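Methionine gamma-lyase (Trichomonas vaginalis, PDB 1E5E) belongs to the Cys/Met metabolism family of pyridoxal-phosphate-dependent enzymes, with an aminotransferase-like fold and four chains in the assembly. Local coordinates at residues G88-T93 with H115-H120; L95-A100 with L180-N185; A121-K124 with Q128-F131. All blocks are in the same frame, centred on the assembly; numbering follows the deposited sequence.

Interaction 1 of 3, residues G88-T93 with H115-H120; sequences GAIAAT and HALFEH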
ATOM      1  N   GLY A  88      -5.664 -16.430 -14.437  1.00 16.58           N
ATOM      2  CA  GLY A  88      -5.237 -17.422 -13.437  1.00 16.25           C
ATOM      3  C   GLY A  88      -6.406 -18.175 -12.826  1.00 15.82           C
ATOM      4  O   GLY A  88      -6.267 -19.320 -12.400  1.00 16.62           O
ATOM      5  N   ALA A  89      -7.551 -17.506 -12.654  1.00 13.09           N
ATOM      6  CA  ALA A  89      -8.730 -18.139 -12.127  1.00 14.65           C
ATOM      7  C   ALA A  89      -9.218 -19.184 -13.156  1.00 15.60           C
ATOM      8  O   ALA A  89      -9.459 -20.326 -12.753  1.00 15.90           O
ATOM      9  CB  ALA A  89      -9.868 -17.172 -11.846  1.00 12.19           C
ATOM     10  N   ILE A  90      -9.253 -18.786 -14.426  1.00 14.66           N
ATOM     11  CA  ILE A  90      -9.669 -19.724 -15.456  1.00 16.54           C
ATOM     12  C   ILE A  90      -8.707 -20.922 -15.561  1.00 17.57           C
ATOM     13  O   ILE A  90      -9.126 -22.092 -15.563  1.00 18.42           O
ATOM     14  CB  ILE A  90      -9.835 -19.026 -16.819  1.00 16.11           C
ATOM     15  CG1 ILE A  90     -11.013 -18.009 -16.764  1.00 14.23           C
ATOM     16  CG2 ILE A  90     -10.118 -20.068 -17.900  1.00 15.80           C
ATOM     17  CD1 ILE A  90     -10.821 -16.874 -17.752  1.00 12.31           C
ATOM     18  N   ALA A  91      -7.419 -20.645 -15.605  1.00 16.27           N
ATOM     19  CA  ALA A  91      -6.409 -21.654 -15.780  1.00 17.27           C
ATOM     20  C   ALA A  91      -6.351 -22.570 -14.575  1.00 19.04           C
ATOM     21  O   ALA A  91      -6.271 -23.794 -14.741  1.00 19.74           O
ATOM     22  CB  ALA A  91      -5.072 -20.946 -16.020  1.00 16.24           C
ATOM     23  N   ALA A  92      -6.394 -22.041 -13.354  1.00 17.22           N
ATOM     24  CA  ALA A  92      -6.274 -22.896 -12.171  1.00 17.85           C
ATOM     25  C   ALA A  92      -7.454 -23.855 -12.117  1.00 17.85           C
ATOM     26  O   ALA A  92      -7.322 -24.990 -11.667  1.00 16.80           O
ATOM     27  CB  ALA A  92      -6.218 -22.074 -10.883  1.00 17.41           C
ATOM     28  N   THR A  93      -8.618 -23.356 -12.549  1.00 16.13           N
ATOM     29  CA  THR A  93      -9.818 -24.168 -12.599  1.00 16.43           C
ATOM     30  C   THR A  93      -9.683 -25.237 -13.679  1.00 17.28           C
ATOM     31  O   THR A  93      -9.728 -26.432 -13.381  1.00 16.16           O
ATOM     32  CB  THR A  93     -11.031 -23.256 -12.889  1.00 17.36           C
ATOM     33  OG1 THR A  93     -11.162 -22.330 -11.788  1.00 14.82           O
ATOM     34  CG2 THR A  93     -12.304 -24.053 -13.111  1.00 16.33           C
ATOM     35  N   HIS A 115      -9.640 -17.836 -25.236  1.00 21.04           N
ATOM     36  CA  HIS A 115      -9.725 -18.593 -26.491  1.00 22.77           C
ATOM     37  C   HIS A 115      -8.331 -19.120 -26.859  1.00 21.44           C
ATOM     38  O   HIS A 115      -8.219 -20.302 -27.159  1.00 22.14           O
ATOM     39  CB  HIS A 115     -10.245 -17.681 -27.618  1.00 24.22           C
ATOM     40  CG  HIS A 115     -10.687 -18.424 -28.850  1.00 26.62           C
ATOM     41  ND1 HIS A 115      -9.778 -18.952 -29.787  1.00 27.20           N
ATOM     42  CD2 HIS A 115     -11.972 -18.670 -29.254  1.00 26.16           C
ATOM     43  CE1 HIS A 115     -10.534 -19.519 -30.722  1.00 26.69           C
ATOM     44  NE2 HIS A 115     -11.813 -19.364 -30.440  1.00 27.21           N
ATOM     45  N   ALA A 116      -7.318 -18.266 -26.680  1.00 21.36           N
ATOM     46  CA  ALA A 116      -5.942 -18.730 -26.947  1.00 22.47           C
ATOM     47  C   ALA A 116      -5.482 -19.803 -25.984  1.00 22.28           C
ATOM     48  O   ALA A 116      -4.874 -20.832 -26.328  1.00 22.78           O
ATOM     49  CB  ALA A 116      -4.968 -17.550 -26.912  1.00 19.33           C
ATOM     50  N   LEU A 117      -5.777 -19.640 -24.698  1.00 21.64           N
ATOM     51  CA  LEU A 117      -5.442 -20.630 -23.672  1.00 21.78           C
ATOM     52  C   LEU A 117      -5.983 -22.016 -24.114  1.00 23.40           C
ATOM     53  O   LEU A 117      -5.313 -23.051 -24.133  1.00 23.12           O
ATOM     54  CB  LEU A 117      -6.084 -20.254 -22.316  1.00 18.85           C
ATOM     55  CG  LEU A 117      -6.105 -21.317 -21.223  1.00 19.43           C
ATOM     56  CD1 LEU A 117      -4.693 -21.711 -20.758  1.00 18.47           C
ATOM     57  CD2 LEU A 117      -6.931 -20.889 -20.000  1.00 17.84           C
ATOM     58  N   PHE A 118      -7.269 -21.995 -24.458  1.00 22.34           N
ATOM     59  CA  PHE A 118      -8.004 -23.183 -24.881  1.00 23.31           C
ATOM     60  C   PHE A 118      -7.469 -23.742 -26.203  1.00 23.74           C
ATOM     61  O   PHE A 118      -7.179 -24.941 -26.336  1.00 22.21           O
ATOM     62  CB  PHE A 118      -9.500 -22.876 -24.902  1.00 22.24           C
ATOM     63  CG  PHE A 118     -10.329 -22.682 -23.658  1.00 21.55           C
ATOM     64  CD1 PHE A 118      -9.721 -22.678 -22.408  1.00 18.32           C
ATOM     65  CD2 PHE A 118     -11.702 -22.448 -23.690  1.00 19.36           C
ATOM     66  CE1 PHE A 118     -10.475 -22.505 -21.272  1.00 19.60           C
ATOM     67  CE2 PHE A 118     -12.491 -22.246 -22.547  1.00 19.70           C
ATOM     68  CZ  PHE A 118     -11.830 -22.272 -21.322  1.00 20.05           C
ATOM     69  N   GLU A 119      -7.273 -22.919 -27.230  1.00 25.65           N
ATOM     70  CA  GLU A 119      -6.931 -23.381 -28.558  1.00 28.27           C
ATOM     71  C   GLU A 119      -5.480 -23.844 -28.663  1.00 28.02           C
ATOM     72  O   GLU A 119      -5.229 -24.831 -29.322  1.00 26.05           O
ATOM     73  CB  GLU A 119      -7.206 -22.291 -29.609  1.00 28.40           C
ATOM     74  CG  GLU A 119      -6.921 -22.748 -31.031  1.00 32.04           C
ATOM     75  CD  GLU A 119      -7.429 -21.779 -32.076  1.00 34.17           C
ATOM     76  OE1 GLU A 119      -7.506 -20.551 -31.906  1.00 34.72           O
ATOM     77  OE2 GLU A 119      -7.803 -22.251 -33.168  1.00 37.41           O
ATOM     78  N   HIS A 120      -4.573 -23.145 -27.987  1.00 27.08           N
ATOM     79  CA  HIS A 120      -3.172 -23.464 -28.067  1.00 28.44           C
ATOM     80  C   HIS A 120      -2.519 -24.174 -26.901  1.00 28.35           C
ATOM     81  O   HIS A 120      -1.834 -25.177 -27.104  1.00 31.19           O
ATOM     82  CB  HIS A 120      -2.384 -22.178 -28.418  1.00 28.94           C
ATOM     83  CG  HIS A 120      -2.884 -21.605 -29.717  1.00 31.39           C
ATOM     84  ND1 HIS A 120      -2.759 -22.337 -30.885  1.00 33.85           N
ATOM     85  CD2 HIS A 120      -3.480 -20.444 -30.056  1.00 33.24           C
ATOM     86  CE1 HIS A 120      -3.259 -21.647 -31.893  1.00 34.38           C
ATOM     87  NE2 HIS A 120      -3.702 -20.496 -31.411  1.00 34.29           N
TER
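I90 meets L117 and F118 through a single methyl, and the contact is apolar throughout. I90 CG2 lies 3.9 Å from L117 CD2, and the same CG2 is 4.2 Å from F118 CE1. The two approaches differ: the I90 and L117 side chains meet at a slant, whereas I90 and F118 cross at roughly a right angle, the methyl coming obliquely to the ring. A91 adds a thinner layer, its CB 4.4 Å from L117 CD2. With CG anti to the backbone N (chi1 167°), L117 brings CD2 against both I90 and A91.

No hydrogen bond crosses between the helices. Within 88-93, T93 OG1 donates to A89 O at 2.8 Å and T93 N to the same A89 O at 3.2 Å, the two donors arriving from opposite faces of the carbonyl plane.

The small interface, 118 Å² in all, is consistent with local axes 11.4 Å apart; they cross at -29°, with N-to-C directions roughly parallel. I90 also touches PPJ, so helix 112-124 here backs a pocket residue of the PLP-dependent aminotransferase-type fold. Around the pair, I90 packs on V204 of strand 202-206, F118 sets its ring edge-to-face with Y152 of strand 148-154, T93 rests on I222 of strand 220-224, and on the subunit interface D239 of the second subunit packs against L117 of helix 112-124.

Interaction 2 of 3, residues L95-A100 with L180-N185; sequences LTILKA and LVIADN. With PPJ (N-(hydroxy{3-hydroxy-2-methyl-5-[(phosphonooxy)methyl]pyridin-4-yl}methyl)norvaline), chain C.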
ATOM      1  N   LEU A  95      -7.049 -26.330 -15.328  1.00 20.15           N
ATOM      2  CA  LEU A  95      -5.878 -27.213 -15.241  1.00 18.63           C
ATOM      3  C   LEU A  95      -5.978 -28.179 -14.068  1.00 21.21           C
ATOM      4  O   LEU A  95      -5.293 -29.211 -14.054  1.00 21.42           O
ATOM      5  CB  LEU A  95      -4.579 -26.446 -15.252  1.00 16.96           C
ATOM      6  CG  LEU A  95      -4.311 -25.636 -16.532  1.00 18.65           C
ATOM      7  CD1 LEU A  95      -3.061 -24.792 -16.324  1.00 17.59           C
ATOM      8  CD2 LEU A  95      -4.149 -26.554 -17.762  1.00 18.86           C
ATOM      9  N   THR A  96      -6.850 -27.910 -13.094  1.00 18.89           N
ATOM     10  CA  THR A  96      -7.085 -28.829 -12.007  1.00 19.22           C
ATOM     11  C   THR A  96      -8.009 -29.965 -12.478  1.00 20.60           C
ATOM     12  O   THR A  96      -7.788 -31.131 -12.150  1.00 18.73           O
ATOM     13  CB  THR A  96      -7.814 -28.153 -10.826  1.00 18.37           C
ATOM     14  OG1 THR A  96      -6.953 -27.118 -10.319  1.00 18.97           O
ATOM     15  CG2 THR A  96      -8.155 -29.079  -9.680  1.00 16.71           C
ATOM     16  N   ILE A  97      -9.061 -29.570 -13.189  1.00 19.00           N
ATOM     17  CA  ILE A  97     -10.051 -30.547 -13.652  1.00 19.63           C
ATOM     18  C   ILE A  97      -9.457 -31.491 -14.698  1.00 18.95           C
ATOM     19  O   ILE A  97      -9.563 -32.709 -14.553  1.00 20.70           O
ATOM     20  CB  ILE A  97     -11.308 -29.853 -14.189  1.00 19.97           C
ATOM     21  CG1 ILE A  97     -11.997 -29.058 -13.068  1.00 18.27           C
ATOM     22  CG2 ILE A  97     -12.313 -30.842 -14.759  1.00 19.32           C
ATOM     23  CD1 ILE A  97     -12.916 -27.972 -13.605  1.00 18.96           C
ATOM     24  N   LEU A  98      -9.012 -30.933 -15.808  1.00 20.79           N
ATOM     25  CA  LEU A  98      -8.539 -31.734 -16.927  1.00 22.84           C
ATOM     26  C   LEU A  98      -7.170 -32.366 -16.819  1.00 25.19           C
ATOM     27  O   LEU A  98      -6.208 -31.942 -16.178  1.00 22.61           O
ATOM     28  CB  LEU A  98      -8.520 -30.833 -18.172  1.00 21.50           C
ATOM     29  CG  LEU A  98      -9.831 -30.059 -18.388  1.00 22.37           C
ATOM     30  CD1 LEU A  98      -9.585 -28.898 -19.338  1.00 21.26           C
ATOM     31  CD2 LEU A  98     -10.888 -31.019 -18.910  1.00 19.61           C
ATOM     32  N   LYS A  99      -6.996 -33.381 -17.660  1.00 25.78           N
ATOM     33  CA  LYS A  99      -5.762 -34.132 -17.831  1.00 27.86           C
ATOM     34  C   LYS A  99      -5.658 -34.544 -19.298  1.00 27.92           C
ATOM     35  O   LYS A  99      -6.672 -34.506 -20.000  1.00 27.89           O
ATOM     36  CB  LYS A  99      -5.761 -35.363 -16.921  1.00 31.73           C
ATOM     37  CG  LYS A  99      -6.877 -36.352 -17.257  1.00 35.85           C
ATOM     38  CD  LYS A  99      -6.663 -37.654 -16.487  1.00 39.87           C
ATOM     39  CE  LYS A  99      -7.945 -38.420 -16.227  1.00 41.09           C
ATOM     40  NZ  LYS A  99      -8.866 -38.562 -17.390  1.00 42.49           N
ATOM     41  N   ALA A 100      -4.467 -34.763 -19.807  1.00 26.97           N
ATOM     42  CA  ALA A 100      -4.229 -35.203 -21.162  1.00 29.08           C
ATOM     43  C   ALA A 100      -5.231 -36.301 -21.530  1.00 28.66           C
ATOM     44  O   ALA A 100      -5.513 -37.200 -20.753  1.00 26.40           O
ATOM     45  CB  ALA A 100      -2.793 -35.677 -21.434  1.00 27.70           C
ATOM     46  N   LEU A 180     -18.665 -30.772 -16.075  1.00 23.33           N
ATOM     47  CA  LEU A 180     -18.747 -29.525 -15.278  1.00 22.69           C
ATOM     48  C   LEU A 180     -19.081 -28.344 -16.179  1.00 20.66           C
ATOM     49  O   LEU A 180     -18.446 -28.178 -17.230  1.00 20.44           O
ATOM     50  CB  LEU A 180     -17.377 -29.327 -14.580  1.00 21.42           C
ATOM     51  CG  LEU A 180     -17.245 -30.227 -13.332  1.00 22.88           C
ATOM     52  CD1 LEU A 180     -15.886 -30.108 -12.683  1.00 22.54           C
ATOM     53  CD2 LEU A 180     -18.355 -29.889 -12.324  1.00 22.93           C
ATOM     54  N   VAL A 181     -20.087 -27.576 -15.781  1.00 18.16           N
ATOM     55  CA  VAL A 181     -20.403 -26.379 -16.559  1.00 18.55           C
ATOM     56  C   VAL A 181     -19.750 -25.208 -15.836  1.00 18.35           C
ATOM     57  O   VAL A 181     -20.037 -24.962 -14.659  1.00 17.90           O
ATOM     58  CB  VAL A 181     -21.905 -26.152 -16.725  1.00 19.58           C
ATOM     59  CG1 VAL A 181     -22.153 -24.869 -17.526  1.00 18.54           C
ATOM     60  CG2 VAL A 181     -22.450 -27.389 -17.470  1.00 18.79           C
ATOM     61  N   ILE A 182     -18.991 -24.414 -16.553  1.00 18.22           N
ATOM     62  CA  ILE A 182     -18.235 -23.302 -15.988  1.00 19.61           C
ATOM     63  C   ILE A 182     -18.705 -22.022 -16.663  1.00 19.41           C
ATOM     64  O   ILE A 182     -18.649 -21.982 -17.903  1.00 19.96           O
ATOM     65  CB  ILE A 182     -16.716 -23.497 -16.180  1.00 17.56           C
ATOM     66  CG1 ILE A 182     -16.217 -24.790 -15.509  1.00 19.04           C
ATOM     67  CG2 ILE A 182     -15.959 -22.288 -15.630  1.00 16.36           C
ATOM     68  CD1 ILE A 182     -14.750 -25.130 -15.769  1.00 18.90           C
ATOM     69  N   ALA A 183     -19.167 -21.036 -15.920  1.00 19.17           N
ATOM     70  CA  ALA A 183     -19.598 -19.781 -16.583  1.00 17.29           C
ATOM     71  C   ALA A 183     -18.667 -18.637 -16.202  1.00 17.60           C
ATOM     72  O   ALA A 183     -18.344 -18.590 -15.006  1.00 16.86           O
ATOM     73  CB  ALA A 183     -21.014 -19.473 -16.134  1.00 14.90           C
ATOM     74  N   ASP A 184     -18.192 -17.831 -17.146  1.00 15.84           N
ATOM     75  CA  ASP A 184     -17.370 -16.655 -16.781  1.00 15.05           C
ATOM     76  C   ASP A 184     -18.344 -15.490 -16.645  1.00 15.85           C
ATOM     77  O   ASP A 184     -18.936 -14.996 -17.611  1.00 16.20           O
ATOM     78  CB  ASP A 184     -16.240 -16.430 -17.773  1.00 15.06           C
ATOM     79  CG  ASP A 184     -15.428 -15.170 -17.520  1.00 16.91           C
ATOM     80  OD1 ASP A 184     -15.867 -14.289 -16.759  1.00 14.99           O
ATOM     81  OD2 ASP A 184     -14.374 -15.015 -18.179  1.00 18.84           O
ATOM     82  N   ASN A 185     -18.595 -15.079 -15.406  1.00 15.67           N
ATOM     83  CA  ASN A 185     -19.601 -14.108 -15.008  1.00 14.85           C
ATOM     84  C   ASN A 185     -19.067 -12.710 -14.815  1.00 14.64           C
ATOM     85  O   ASN A 185     -19.731 -11.889 -14.175  1.00 15.18           O
ATOM     86  CB  ASN A 185     -20.279 -14.606 -13.707  1.00 15.30           C
ATOM     87  CG  ASN A 185     -21.622 -13.960 -13.414  1.00 17.22           C
ATOM     88  OD1 ASN A 185     -22.366 -13.655 -14.363  1.00 18.03           O
ATOM     89  ND2 ASN A 185     -21.961 -13.682 -12.145  1.00 14.53           N
TER
HETATM   90  N1  PPJ C 405     -12.576 -13.127 -18.459  1.00 20.73           N
HETATM   91  C2  PPJ C 405     -13.160 -12.087 -19.089  1.00 20.37           C
HETATM   92  C6  PPJ C 405     -11.225 -13.166 -18.278  1.00 21.63           C
HETATM   93  C2A PPJ C 405     -14.423 -12.115 -19.705  1.00 18.06           C
HETATM   94  C3  PPJ C 405     -12.322 -10.989 -19.369  1.00 20.07           C
HETATM   95  O3  PPJ C 405     -12.872 -10.056 -20.100  1.00 18.32           O
HETATM   96  C4  PPJ C 405     -10.976 -10.937 -18.996  1.00 20.86           C
HETATM   97  C4A PPJ C 405     -10.221  -9.776 -19.341  1.00 22.62           C
HETATM   98  C5  PPJ C 405     -10.361 -12.080 -18.485  1.00 21.06           C
HETATM   99  N   PPJ C 405     -10.527  -8.965 -20.371  1.00 21.88           N
HETATM  100  C5A PPJ C 405      -9.048 -12.106 -17.911  1.00 19.42           C
HETATM  101  OP4 PPJ C 405      -9.075 -11.509 -16.765  1.00 19.64           O
HETATM  102  P   PPJ C 405      -7.676 -10.853 -16.377  1.00 17.93           P
HETATM  103  OP1 PPJ C 405      -7.898 -10.274 -14.909  1.00 18.71           O
HETATM  104  OP2 PPJ C 405      -7.337  -9.731 -17.406  1.00 18.37           O
HETATM  105  OP3 PPJ C 405      -6.503 -11.928 -16.360  1.00 18.41           O
HETATM  106  CA  PPJ C 405      -9.878  -7.803 -20.666  1.00 22.87           C
HETATM  107  CB  PPJ C 405      -8.411  -7.709 -20.667  1.00 22.76           C
HETATM  108  C   PPJ C 405     -10.445  -7.104 -21.774  1.00 21.53           C
HETATM  109  CG  PPJ C 405      -7.568  -8.407 -21.672  1.00 24.27           C
HETATM  110  CD  PPJ C 405      -7.145  -7.443 -22.676  1.00 23.92           C
HETATM  111  O   PPJ C 405     -11.420  -7.664 -22.395  1.00 21.82           O
HETATM  112  OXT PPJ C 405     -10.355  -5.804 -21.875  1.00 23.08           O
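D184 OD2 comes within 2.6 Å of the pyridine N1 of PPJ, the shortest polar approach here, while D184 OD1 stays 3.9 Å from N1; one carboxylate oxygen therefore does the meeting. The carboxylate is carried to the ring by a first torsion that sets CG anti to the backbone N (chi1 175°), and OD1 is tied by a hydrogen bond to T186 OG1, a second-shell link that restrains the rotation of the group. OD2 also passes the ligand's ring methyl, 3.3 Å from C2A. Elsewhere PPJ is hydrogen-bonded to S206 and T208, to R373, and to Y56 and R58 of the second subunit, so the pocket draws on two chains.

D184 lies in strand 180-184, the middle strand of the seven-stranded mixed sheet of the aminotransferase-like fold, in which 220-224 runs antiparallel to its neighbours. Across from the start of that strand, helix 86-97 packs on the sheet through I97. Its CD1 is the touching atom twice over: 3.8 Å from L180 CD1 and 4.0 Å from I182 CD1. L180 CD1 also approaches I97 CG1 at 4.0 Å, and these two side chains lie aslant, but I97 and I182 meet tip to tip. L180 and I182 are two residues apart in the extended strand and both direct their side chains at the helix, which lets one isoleucine branch touch both; in I97, chi1 -63° with an extended chi2 (159°) carries CD1 out to the two strand residues. L98 leaves helical backbone angles immediately afterwards, and its carbonyl O, like that of L95, accepts from K124 NZ of the second subunit.

Interaction 3 of 3, residues A121-K124 with Q128-F131; sequences ALTK and QVDF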
ATOM      1  N   ALA A 121      -2.716 -23.729 -25.670  1.00 26.79           N
ATOM      2  CA  ALA A 121      -2.119 -24.353 -24.501  1.00 25.07           C
ATOM      3  C   ALA A 121      -2.715 -25.682 -24.101  1.00 23.63           C
ATOM      4  O   ALA A 121      -2.031 -26.680 -23.897  1.00 24.07           O
ATOM      5  CB  ALA A 121      -2.155 -23.363 -23.314  1.00 23.47           C
ATOM      6  N   LEU A 122      -4.049 -25.725 -23.942  1.00 23.13           N
ATOM      7  CA  LEU A 122      -4.718 -26.961 -23.541  1.00 23.00           C
ATOM      8  C   LEU A 122      -4.449 -28.081 -24.561  1.00 23.48           C
ATOM      9  O   LEU A 122      -4.185 -29.202 -24.133  1.00 22.44           O
ATOM     10  CB  LEU A 122      -6.202 -26.780 -23.270  1.00 23.78           C
ATOM     11  CG  LEU A 122      -6.900 -25.961 -22.175  1.00 24.59           C
ATOM     12  CD1 LEU A 122      -8.371 -26.318 -22.052  1.00 23.80           C
ATOM     13  CD2 LEU A 122      -6.181 -26.101 -20.832  1.00 24.25           C
ATOM     14  N   THR A 123      -4.476 -27.771 -25.846  1.00 23.19           N
ATOM     15  CA  THR A 123      -4.226 -28.761 -26.877  1.00 24.85           C
ATOM     16  C   THR A 123      -2.780 -29.228 -26.928  1.00 26.47           C
ATOM     17  O   THR A 123      -2.594 -30.412 -27.206  1.00 26.84           O
ATOM     18  CB  THR A 123      -4.682 -28.271 -28.258  1.00 24.06           C
ATOM     19  OG1 THR A 123      -4.013 -27.065 -28.600  1.00 23.78           O
ATOM     20  CG2 THR A 123      -6.193 -27.990 -28.310  1.00 23.58           C
ATOM     21  N   LYS A 124      -1.758 -28.501 -26.486  1.00 26.88           N
ATOM     22  CA  LYS A 124      -0.389 -29.059 -26.468  1.00 26.73           C
ATOM     23  C   LYS A 124      -0.175 -29.985 -25.275  1.00 25.65           C
ATOM     24  O   LYS A 124       0.856 -30.671 -25.170  1.00 26.94           O
ATOM     25  CB  LYS A 124       0.614 -27.933 -26.524  1.00 26.07           C
ATOM     26  CG  LYS A 124       0.629 -26.950 -25.369  1.00 26.72           C
ATOM     27  CD  LYS A 124       1.939 -26.158 -25.499  1.00 27.03           C
ATOM     28  CE  LYS A 124       2.330 -25.655 -24.097  1.00 28.49           C
ATOM     29  NZ  LYS A 124       3.595 -24.884 -24.163  1.00 28.99           N
ATOM     30  N   GLN A 128      -8.625 -32.365 -25.568  1.00 27.74           N
ATOM     31  CA  GLN A 128      -9.360 -32.037 -26.813  1.00 27.28           C
ATOM     32  C   GLN A 128     -10.333 -30.883 -26.582  1.00 24.07           C
ATOM     33  O   GLN A 128     -11.022 -30.850 -25.553  1.00 22.16           O
ATOM     34  CB  GLN A 128     -10.110 -33.265 -27.311  1.00 29.94           C
ATOM     35  CG  GLN A 128      -9.279 -34.520 -27.407  1.00 34.80           C
ATOM     36  CD  GLN A 128     -10.156 -35.658 -27.921  1.00 37.02           C
ATOM     37  OE1 GLN A 128     -10.591 -36.512 -27.168  1.00 37.50           O
ATOM     38  NE2 GLN A 128     -10.365 -35.616 -29.234  1.00 39.30           N
ATOM     39  N   VAL A 129     -10.384 -29.967 -27.526  1.00 23.39           N
ATOM     40  CA  VAL A 129     -11.223 -28.767 -27.442  1.00 25.40           C
ATOM     41  C   VAL A 129     -12.065 -28.543 -28.696  1.00 26.53           C
ATOM     42  O   VAL A 129     -11.500 -28.426 -29.789  1.00 26.34           O
ATOM     43  CB  VAL A 129     -10.327 -27.491 -27.331  1.00 25.60           C
ATOM     44  CG1 VAL A 129     -11.113 -26.186 -27.306  1.00 24.93           C
ATOM     45  CG2 VAL A 129      -9.433 -27.512 -26.093  1.00 23.79           C
ATOM     46  N   ASP A 130     -13.369 -28.312 -28.567  1.00 26.92           N
ATOM     47  CA  ASP A 130     -14.197 -27.864 -29.671  1.00 26.57           C
ATOM     48  C   ASP A 130     -14.821 -26.517 -29.287  1.00 26.89           C
ATOM     49  O   ASP A 130     -15.344 -26.361 -28.186  1.00 26.16           O
ATOM     50  CB  ASP A 130     -15.371 -28.828 -29.952  1.00 28.54           C
ATOM     51  CG  ASP A 130     -14.835 -30.148 -30.504  1.00 29.44           C
ATOM     52  OD1 ASP A 130     -14.190 -30.024 -31.549  1.00 30.88           O
ATOM     53  OD2 ASP A 130     -14.939 -31.218 -29.883  1.00 29.56           O
ATOM     54  N   PHE A 131     -14.844 -25.592 -30.226  1.00 25.37           N
ATOM     55  CA  PHE A 131     -15.445 -24.296 -30.060  1.00 25.60           C
ATOM     56  C   PHE A 131     -16.780 -24.333 -30.810  1.00 26.20           C
ATOM     57  O   PHE A 131     -16.767 -24.636 -32.009  1.00 25.38           O
ATOM     58  CB  PHE A 131     -14.553 -23.214 -30.654  1.00 25.65           C
ATOM     59  CG  PHE A 131     -13.260 -22.970 -29.911  1.00 26.81           C
ATOM     60  CD1 PHE A 131     -13.275 -22.325 -28.677  1.00 26.51           C
ATOM     61  CD2 PHE A 131     -12.047 -23.324 -30.468  1.00 26.49           C
ATOM     62  CE1 PHE A 131     -12.085 -22.051 -28.017  1.00 26.05           C
ATOM     63  CE2 PHE A 131     -10.846 -23.060 -29.825  1.00 27.57           C
ATOM     64  CZ  PHE A 131     -10.881 -22.425 -28.584  1.00 27.72           C
TER
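V129 presents one methyl, CG2, to two residues late in helix 112-124: T123 CG2 lies 4.0 Å from it and L122 CD1 4.3 Å. The rotamer of the valine decides this division of labour. With CG1 anti to the backbone N (chi1 177°), CG2 falls beside that N and faces the helix, while CG1 is turned along the strand, where it sits 3.9 Å above one face of the F131 ring, offset toward the rim.

T123 divides its branches in the same way. A chi1 of 58° places OG1 between the backbone N and the carbonyl carbon, where it hydrogen-bonds to E119 O one turn back; CG2 is thereby swung to the strand side, and the T123 and V129 side chains cross at about a right angle. The polar branch is thus satisfied within its own helix and the methyl is the part offered to the sheet.

The two segments are the last steps of a beta-alpha-beta unit, strand 103-107, helix 112-124 and strand 128-132; only three residues separate them, and the nearest CA atoms, of T123 and Q128, are 6.1 Å apart. Q128 nevertheless starts its side chain away from the helix, and its OE1 is held by N147 ND2. L122 also rests on L104 of strand 103-107 and on V94 of helix 86-97. V129 likewise packs on L104, and on the opposite face of the strand D130 OD2 bonds to H103 NE2.

Interactions 1 and 2 share helix 86-97, their centres 9 Å apart, and join directly where T93 CG2 packs 3.8 Å from I182 CD1. Both reach the ligand: I90 CD1 is 3.8 Å from C6 of the PPJ ring and 4.0 Å from D184 OD2, so the isoleucine packs beside the aspartate that meets N1. Interaction 3 continues helix 112-124 from interaction 1, with L117 O and L122 N 3.0 Å apart, and H115 stacking on F131. It lies farther out, the L122 side chain about 14 Å from PPJ, yet L95 CD2 to L122 CD2 at 3.7 Å connects it to the 95-100 segment of interaction 2.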